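Local coordinates for chemosensory protein (PDB 1N8V) that binds bromo-dodecanol inside an all-helical fold and probably carries similar hydrophobic chemical signals in a moth, at residues R95-Y98 and E99-K103; G40-L43 and K44-Q48; N53-K56 and K57-E60. All blocks are in the same frame, centred on the assembly; numbering follows the deposited sequence.

Contact 1 of 3, residues R95-Y98 and E99-K103; sequences RKKY and EDRAK. With BDD (bromo-dodecanol), chain D.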
loop_
_atom_site.group_PDB
_atom_site.type_symbol
_atom_site.label_atom_id
_atom_site.label_comp_id
_atom_site.label_asym_id
_atom_site.label_seq_id
_atom_site.Cartn_x
_atom_site.Cartn_y
_atom_site.Cartn_z
ATOM N N ARG A 95 5.684 -7.746 -8.325
ATOM C CA ARG A 95 6.761 -7.804 -7.329
ATOM C C ARG A 95 8.124 -7.434 -7.880
ATOM O O ARG A 95 8.794 -6.529 -7.346
ATOM C CB ARG A 95 6.792 -9.170 -6.658
ATOM C CG ARG A 95 7.818 -9.257 -5.554
ATOM C CD ARG A 95 7.825 -10.550 -4.772
ATOM N NE ARG A 95 8.995 -10.636 -3.895
ATOM C CZ ARG A 95 9.268 -11.691 -3.146
ATOM N NH1 ARG A 95 8.428 -12.706 -3.108
ATOM N NH2 ARG A 95 10.377 -11.719 -2.428
ATOM N N LYS A 96 8.543 -8.092 -8.956
ATOM C CA LYS A 96 9.855 -7.797 -9.500
ATOM C C LYS A 96 9.918 -6.378 -10.080
ATOM O O LYS A 96 10.920 -5.684 -9.916
ATOM C CB LYS A 96 10.287 -8.835 -10.516
ATOM C CG LYS A 96 11.711 -8.570 -11.000
ATOM C CD LYS A 96 12.309 -9.714 -11.772
ATOM C CE LYS A 96 13.825 -9.541 -11.969
ATOM N NZ LYS A 96 14.167 -8.348 -12.793
ATOM N N LYS A 97 8.846 -5.916 -10.699
ATOM C CA LYS A 97 8.834 -4.571 -11.255
ATOM C C LYS A 97 9.059 -3.512 -10.173
ATOM O O LYS A 97 9.850 -2.585 -10.374
ATOM C CB LYS A 97 7.540 -4.286 -12.011
ATOM C CG LYS A 97 7.464 -4.969 -13.363
ATOM C CD LYS A 97 6.097 -4.724 -14.029
ATOM C CE LYS A 97 6.037 -5.287 -15.452
ATOM N NZ LYS A 97 4.672 -5.189 -16.079
ATOM N N TYR A 98 8.388 -3.629 -9.038
ATOM C CA TYR A 98 8.556 -2.629 -7.971
ATOM C C TYR A 98 9.907 -2.771 -7.298
ATOM O O TYR A 98 10.550 -1.757 -6.967
ATOM C CB TYR A 98 7.444 -2.731 -6.926
ATOM C CG TYR A 98 6.176 -1.959 -7.272
ATOM C CD1 TYR A 98 6.174 -0.578 -7.312
ATOM C CD2 TYR A 98 4.976 -2.618 -7.502
ATOM C CE1 TYR A 98 5.023 0.135 -7.609
ATOM C CE2 TYR A 98 3.824 -1.923 -7.805
ATOM C CZ TYR A 98 3.856 -0.538 -7.838
ATOM O OH TYR A 98 2.714 0.192 -8.127
ATOM N N GLU A 99 10.372 -4.001 -7.094
ATOM C CA GLU A 99 11.683 -4.192 -6.468
ATOM C C GLU A 99 12.799 -3.634 -7.340
ATOM O O GLU A 99 13.774 -3.051 -6.823
ATOM C CB GLU A 99 11.931 -5.660 -6.149
ATOM C CG GLU A 99 11.048 -6.204 -5.027
ATOM C CD GLU A 99 11.200 -7.695 -4.816
ATOM O OE1 GLU A 99 11.843 -8.336 -5.697
ATOM O OE2 GLU A 99 10.668 -8.222 -3.818
ATOM N N ASP A 100 12.672 -3.783 -8.656
ATOM C CA ASP A 100 13.712 -3.274 -9.559
ATOM C C ASP A 100 13.755 -1.744 -9.482
ATOM O O ASP A 100 14.843 -1.141 -9.475
ATOM C CB ASP A 100 13.458 -3.716 -10.996
ATOM C CG ASP A 100 13.736 -5.186 -11.228
ATOM O OD1 ASP A 100 14.305 -5.865 -10.355
ATOM O OD2 ASP A 100 13.423 -5.742 -12.302
ATOM N N ARG A 101 12.585 -1.117 -9.390
ATOM C CA ARG A 101 12.515 0.353 -9.280
ATOM C C ARG A 101 13.139 0.813 -7.991
ATOM O O ARG A 101 13.898 1.779 -7.977
ATOM C CB ARG A 101 11.067 0.834 -9.333
ATOM C CG ARG A 101 10.500 0.751 -10.674
ATOM C CD ARG A 101 11.147 -0.333 -11.444
ATOM N NE ARG A 101 10.677 -0.470 -12.801
ATOM C CZ ARG A 101 10.469 -1.633 -13.376
ATOM N NH1 ARG A 101 10.694 -2.745 -12.712
ATOM N NH2 ARG A 101 10.049 -1.677 -14.629
ATOM N N ALA A 102 12.816 0.129 -6.902
ATOM C CA ALA A 102 13.327 0.490 -5.588
ATOM C C ALA A 102 14.843 0.429 -5.540
ATOM O O ALA A 102 15.462 1.298 -4.944
ATOM C CB ALA A 102 12.729 -0.406 -4.532
ATOM N N LYS A 103 15.426 -0.589 -6.171
ATOM C CA LYS A 103 16.876 -0.791 -6.193
ATOM C C LYS A 103 17.607 0.208 -7.084
ATOM O O LYS A 103 16.998 0.791 -7.982
ATOM C CB LYS A 103 17.191 -2.204 -6.641
HETATM O O1 BDD D . 0.458 -1.385 -9.980
HETATM C C1 BDD D . -0.186 -1.985 -8.862
HETATM C C2 BDD D . -0.530 -0.884 -7.861
HETATM C C3 BDD D . -0.257 -1.320 -6.422
HETATM C C4 BDD D . -0.700 -0.270 -5.408
HETATM C C5 BDD D . -2.174 0.093 -5.527
HETATM C C6 BDD D . -2.619 1.165 -4.539
HETATM C C7 BDD D . -4.145 1.292 -4.510
HETATM C C8 BDD D . -4.625 2.543 -3.783
HETATM C C9 BDD D . -6.119 2.500 -3.467
HETATM C C10 BDD D . -6.614 3.833 -2.886
HETATM C C11 BDD D . -8.024 3.792 -2.294
HETATM C C12 BDD D . -8.337 4.993 -1.354
HETATM BR BR BDD D . -7.932 4.845 0.234
HETATM O O HOH W 1 13.190 -10.416 -3.387
#

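Contact 2 of 3, residues G40-L43 and K44-Q48; sequences GKEL and KEHLQ. With BDD (bromo-dodecanol), chain D.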
loop_
_atom_site.group_PDB
_atom_site.type_symbol
_atom_site.label_atom_id
_atom_site.label_comp_id
_atom_site.label_asym_id
_atom_site.label_seq_id
_atom_site.Cartn_x
_atom_site.Cartn_y
_atom_site.Cartn_z
ATOM N N GLY A 40 -7.913 3.198 6.281
ATOM C CA GLY A 40 -7.374 1.873 6.152
ATOM C C GLY A 40 -8.362 0.910 5.537
ATOM O O GLY A 40 -7.998 0.073 4.718
ATOM N N LYS A 41 -9.610 1.013 5.951
ATOM C CA LYS A 41 -10.681 0.173 5.426
ATOM C C LYS A 41 -10.865 0.457 3.926
ATOM O O LYS A 41 -11.017 -0.458 3.130
ATOM C CB LYS A 41 -11.974 0.441 6.197
ATOM C CG LYS A 41 -13.135 -0.473 5.852
ATOM C CD LYS A 41 -14.305 -0.165 6.794
ATOM C CE LYS A 41 -15.504 -1.063 6.554
ATOM N NZ LYS A 41 -16.197 -0.815 5.261
ATOM N N GLU A 42 -10.843 1.734 3.549
ATOM C CA GLU A 42 -10.977 2.111 2.127
ATOM C C GLU A 42 -9.821 1.530 1.321
ATOM O O GLU A 42 -10.024 0.995 0.210
ATOM C CB GLU A 42 -11.045 3.641 1.988
ATOM C CG GLU A 42 -11.477 4.156 0.612
ATOM C CD GLU A 42 -12.981 4.095 0.370
ATOM O OE1 GLU A 42 -13.776 4.171 1.344
ATOM O OE2 GLU A 42 -13.383 3.994 -0.809
ATOM N N LEU A 43 -8.591 1.633 1.833
ATOM C CA LEU A 43 -7.465 1.051 1.136
ATOM C C LEU A 43 -7.630 -0.460 1.011
ATOM O O LEU A 43 -7.467 -1.025 -0.068
ATOM C CB LEU A 43 -6.152 1.378 1.877
ATOM C CG LEU A 43 -4.911 0.668 1.330
ATOM C CD1 LEU A 43 -4.679 0.969 -0.158
ATOM C CD2 LEU A 43 -3.676 1.039 2.162
ATOM N N LYS A 44 -7.939 -1.142 2.113
ATOM C CA LYS A 44 -8.096 -2.589 2.091
ATOM C C LYS A 44 -9.118 -3.049 1.044
ATOM O O LYS A 44 -8.893 -4.050 0.330
ATOM C CB LYS A 44 -8.514 -3.079 3.490
ATOM C CG LYS A 44 -8.739 -4.554 3.601
ATOM C CD LYS A 44 -9.298 -4.959 4.948
ATOM C CE LYS A 44 -10.634 -4.303 5.252
ATOM N NZ LYS A 44 -11.168 -4.595 6.622
ATOM N N GLU A 45 -10.199 -2.289 0.923
ATOM C CA GLU A 45 -11.297 -2.618 0.024
ATOM C C GLU A 45 -11.028 -2.361 -1.450
ATOM O O GLU A 45 -11.794 -2.812 -2.307
ATOM C CB GLU A 45 -12.558 -1.892 0.465
ATOM C CG GLU A 45 -13.054 -2.404 1.810
ATOM C CD GLU A 45 -14.190 -1.620 2.424
ATOM O OE1 GLU A 45 -14.469 -0.484 1.984
ATOM O OE2 GLU A 45 -14.774 -2.147 3.393
ATOM N N HIS A 46 -9.958 -1.647 -1.763
ATOM C CA HIS A 46 -9.607 -1.361 -3.155
ATOM C C HIS A 46 -8.271 -1.908 -3.591
ATOM O O HIS A 46 -7.957 -1.872 -4.789
ATOM C CB HIS A 46 -9.721 0.157 -3.420
ATOM C CG HIS A 46 -11.117 0.643 -3.257
ATOM N ND1 HIS A 46 -11.647 0.964 -2.027
ATOM C CD2 HIS A 46 -12.138 0.721 -4.136
ATOM C CE1 HIS A 46 -12.925 1.271 -2.167
ATOM N NE2 HIS A 46 -13.247 1.143 -3.439
ATOM N N LEU A 47 -7.462 -2.444 -2.685
ATOM C CA LEU A 47 -6.124 -2.894 -3.042
ATOM C C LEU A 47 -6.102 -4.051 -4.045
ATOM O O LEU A 47 -5.335 -4.026 -5.029
ATOM C CB LEU A 47 -5.329 -3.280 -1.767
ATOM C CG LEU A 47 -3.879 -3.734 -1.953
ATOM C CD1 LEU A 47 -3.076 -2.743 -2.778
ATOM C CD2 LEU A 47 -3.224 -3.948 -0.614
ATOM N N GLN A 48 -6.942 -5.060 -3.839
ATOM C CA GLN A 48 -6.958 -6.191 -4.766
ATOM C C GLN A 48 -7.296 -5.724 -6.188
ATOM O O GLN A 48 -6.632 -6.123 -7.178
ATOM C CB GLN A 48 -7.954 -7.261 -4.342
ATOM C CG GLN A 48 -7.758 -8.572 -5.055
ATOM C CD GLN A 48 -6.409 -9.158 -4.763
ATOM O OE1 GLN A 48 -6.127 -9.511 -3.612
ATOM N NE2 GLN A 48 -5.569 -9.257 -5.776
HETATM O O1 BDD D . 0.458 -1.385 -9.980
HETATM C C1 BDD D . -0.186 -1.985 -8.862
HETATM C C2 BDD D . -0.530 -0.884 -7.861
HETATM C C3 BDD D . -0.257 -1.320 -6.422
HETATM C C4 BDD D . -0.700 -0.270 -5.408
HETATM C C5 BDD D . -2.174 0.093 -5.527
HETATM C C6 BDD D . -2.619 1.165 -4.539
HETATM C C7 BDD D . -4.145 1.292 -4.510
HETATM C C8 BDD D . -4.625 2.543 -3.783
HETATM C C9 BDD D . -6.119 2.500 -3.467
HETATM C C10 BDD D . -6.614 3.833 -2.886
HETATM C C11 BDD D . -8.024 3.792 -2.294
HETATM C C12 BDD D . -8.337 4.993 -1.354
HETATM BR BR BDD D . -7.932 4.845 0.234
HETATM O O HOH W 2 -15.021 2.255 3.325
#

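Contact 3 of 3, residues N53-K56 and K57-E60; sequences NGCK and KCTE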
loop_
_atom_site.group_PDB
_atom_site.type_symbol
_atom_site.label_atom_id
_atom_site.label_comp_id
_atom_site.label_asym_id
_atom_site.label_seq_id
_atom_site.Cartn_x
_atom_site.Cartn_y
_atom_site.Cartn_z
ATOM N N ASN A 53 -5.689 -4.415 -12.091
ATOM C CA ASN A 53 -5.744 -3.493 -13.243
ATOM C C ASN A 53 -4.667 -2.414 -13.297
ATOM O O ASN A 53 -4.773 -1.442 -14.049
ATOM C CB ASN A 53 -7.114 -2.878 -13.409
ATOM C CG ASN A 53 -7.522 -2.067 -12.226
ATOM O OD1 ASN A 53 -6.709 -1.425 -11.587
ATOM N ND2 ASN A 53 -8.813 -2.091 -11.940
ATOM N N GLY A 54 -3.596 -2.594 -12.547
ATOM C CA GLY A 54 -2.485 -1.663 -12.565
ATOM C C GLY A 54 -2.809 -0.222 -12.243
ATOM O O GLY A 54 -2.307 0.721 -12.861
ATOM N N CYS A 55 -3.646 -0.040 -11.220
ATOM C CA CYS A 55 -4.032 1.305 -10.762
ATOM C C CYS A 55 -4.840 2.102 -11.803
ATOM O O CYS A 55 -4.856 3.332 -11.785
ATOM C CB CYS A 55 -2.839 2.129 -10.244
ATOM S SG CYS A 55 -2.905 2.520 -8.447
ATOM N N LYS A 56 -5.580 1.410 -12.649
ATOM C CA LYS A 56 -6.416 2.093 -13.647
ATOM C C LYS A 56 -7.424 3.107 -13.048
ATOM O O LYS A 56 -7.805 4.090 -13.715
ATOM C CB LYS A 56 -7.155 1.047 -14.462
ATOM C CG LYS A 56 -8.028 1.620 -15.555
ATOM C CD LYS A 56 -8.626 0.518 -16.391
ATOM C CE LYS A 56 -9.603 -0.344 -15.604
ATOM N NZ LYS A 56 -10.257 -1.366 -16.518
ATOM N N LYS A 57 -7.893 2.869 -11.833
ATOM C CA LYS A 57 -8.868 3.747 -11.192
ATOM C C LYS A 57 -8.259 4.649 -10.130
ATOM O O LYS A 57 -8.965 5.362 -9.424
ATOM C CB LYS A 57 -9.978 2.888 -10.581
ATOM C CG LYS A 57 -10.620 1.970 -11.576
ATOM C CD LYS A 57 -11.291 0.795 -10.877
ATOM C CE LYS A 57 -11.773 -0.265 -11.853
ATOM N NZ LYS A 57 -12.342 -1.457 -11.161
ATOM N N CYS A 58 -6.944 4.592 -9.981
ATOM C CA CYS A 58 -6.245 5.422 -9.026
ATOM C C CYS A 58 -6.109 6.862 -9.480
ATOM O O CYS A 58 -5.917 7.149 -10.679
ATOM C CB CYS A 58 -4.845 4.882 -8.775
ATOM S SG CYS A 58 -4.783 3.205 -8.094
ATOM N N THR A 59 -6.153 7.777 -8.527
ATOM C CA THR A 59 -5.840 9.172 -8.806
ATOM C C THR A 59 -4.332 9.300 -8.975
ATOM O O THR A 59 -3.587 8.393 -8.625
ATOM C CB THR A 59 -6.273 10.076 -7.636
ATOM O OG1 THR A 59 -5.519 9.730 -6.464
ATOM C CG2 THR A 59 -7.757 9.910 -7.285
ATOM N N GLU A 60 -3.871 10.420 -9.527
ATOM C CA GLU A 60 -2.447 10.635 -9.684
ATOM C C GLU A 60 -1.774 10.617 -8.311
ATOM O O GLU A 60 -0.700 10.028 -8.151
ATOM C CB GLU A 60 -2.180 11.935 -10.443
ATOM C CG GLU A 60 -2.491 11.821 -11.927
ATOM C CD GLU A 60 -2.284 13.109 -12.709
ATOM O OE1 GLU A 60 -2.210 14.193 -12.108
ATOM O OE2 GLU A 60 -2.220 13.040 -13.939
HETATM O O HOH W 3 -7.216 0.672 -10.098
#

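Contact 1 of 3, residues R95-Y98 and E99-K103
Glu-99 meets Arg-95 one turn back on helix 95-102, the last helix of the modelled chain, by backbone and side chain at once. Its amide donates to Arg-95 O, and its carboxylate OE2 takes the NE-H of Arg-95 at 2.9 Å in a nearly straight salt bridge. The guanidinium presents NE within its own plane, yet OE2 is approached from above the carboxylate, the two flat groups standing 87° apart. An extended arginine, CG anti to N (chi1 -176°), suits this place because NE then lies level with the glutamate's end. OE2 also accepts from Trp-81 NE1 of helix 78-88, and a water held by Arg-95 NH2 gives it a further, weak bond.

Asp-100 repeats the i to i+4 pattern with Lys-96. The lysine chain runs out straight and bends only at its last torsion (chi4 -64°); this late bend lets NZ turn back to the short Asp-100 carboxylate, where it meets the syn lone pair of OD2 at 2.8 Å.

Arg-101 lies alongside Lys-97, both chains heading the same way. The guanidinium end approaches Lys-97 O, but the model is too tight here for the details to be trusted.

Ala-102 closes the turn with its N on Tyr-98 O at 2.9 Å, its small methyl fitting against Ile-74 of helix 60-76. The Tyr-98 side chain packs on Tyr-67 and Ile-70 of the same helix and carries its OH to 3.3 Å from O1 of bromo-dodecanol, a weak hydrogen bond made near the ring plane.

With several donors gathered on OE2, Glu-99 probably stays ionised, and the shared carboxylate probably helps to hold helix 95-102 beside helix 78-88, while Tyr-98 offers a polar, if weak, partner for the ligand's alcohol end.

Contact 2 of 3, residues G40-L43 and K44-Q48
His-46 and Glu-42 touch twice, one turn apart on helix 38-53. One hydrogen bond runs from His-46 ND1 to the backbone oxygen Glu-42 O, 2.8 Å long and almost straight (171°), with the acceptor in the ring plane. Histidine can do this because ND1 sits close to its own backbone; with CG anti to the carbonyl carbon (chi1 -63°), the ring turns back along the helix. The Glu-42 carboxylate, bent at chi2, comes alongside with its plane only 16° from that of the ring, and OE2 lies 3.1 Å from CE1, a polarised C-H that would be drawn, if weakly, to a negatively charged oxygen.

The backbone bonding departs from the regular i to i+4 pattern here. Lys-44 N and Glu-45 N make regular bonds to Gly-40 O and Lys-41 O, but Leu-43 O accepts from His-46 N three residues on, at 3.1 Å, and only weakly from Leu-47 N. This local 3-10-like turn lies within one of the six helices of the chemosensory-protein fold, one that helps to line the ligand pockets, and ring-to-ring contact with Tyr-4, edge to face, ties His-46 to the N-terminal segment.

Charge pairing lies on the outer face: Lys-41 NZ reaches Glu-45 OE2 on its syn side at 2.7 Å, and a water donates to both Glu-42 OE1 and Glu-45 OE1, bridging two acids whose like charges it probably helps to screen.

Apolar contacts belong to the inner face. Leu-43 CD1 lies 3.9 Å from C9 of bromo-dodecanol, Leu-47 CD1 reaches C5 at 4.1 Å, and the ligand's bromine settles 3.6 Å from Glu-42 CG, against the methylene part of a residue whose charged end turns outward.

Contact 3 of 3, residues N53-K56 and K57-E60
Lys-57 and Asn-53 meet in the loop that joins helix 38-53 to helix 60-76, their side chains crossing at about a right angle. From its CB, which together with CG rests against the Lys-56 carbonyl, the Lys-57 chain runs extended and passes the ND2 end of the Asn-53 amide. CD lies 3.9 Å from Asn-53 ND2 and CE comes closer, at 3.5 Å. NZ goes on to its main partner, a salt bridge with Asp-49 OD1 on helix 38-53; Asn-53 ND2 donates to the other oxygen of that same carboxylate, so one aspartate collects both tips. A lysine suits the place because its long aliphatic stem can pass ND2 before the charged end reaches Asp-49.

The other end of the Asn-53 amide organises the backbone. OD1 accepts from Lys-56 N, three residues on, in an Asx motif, with the donor well above the carbonyl plane. CG takes the position between N and the carbonyl carbon (chi1 61°), which turns the amide over the chain leaving the helix. A water donates to OD1 at 2.6 Å and accepts from Lys-57 N, so the asparagine reaches into the following turn as well. Gly-54 has positive phi, a conformation easy for a residue without CB.

That turn, type I from Cys-55 to Cys-58, is closed by Cys-58 N donating to Cys-55 O at 3.0 Å, and the disulfide spans the same two residues, SG to SG 2.0 Å, with chi3 -75°. Beyond it, Thr-59 caps the start of helix 60-76.

Covalent and hydrogen-bonded closure of one four-residue turn probably restricts the link between the helices and would help keep Cys-55, with Gly-54 just before it, beside the bromo-dodecanol they line.

Bromo-dodecanol is what the three contacts share. Contacts 1 and 2 lie on opposite sides of the chain's centre, their centres 22 Å apart and their nearest atoms about 8 Å, yet they touch the same ligand molecule: its alcohol end is met by contact 1, its chain and bromine by contact 2. Contact 3 lies between them in sequence order, following helix 38-53, which carries contact 2; the centres of these two are 13 Å apart, with nearest atoms about 5 Å. Contact 3 stands 18 Å from contact 1, centre to centre. Tyr-98, Glu-42, Leu-43, Gly-54 and Cys-55 belong to one pocket, so the last helix of the modelled chain, a mid-helix turn and a disulfide-closed loop all contribute to its wall.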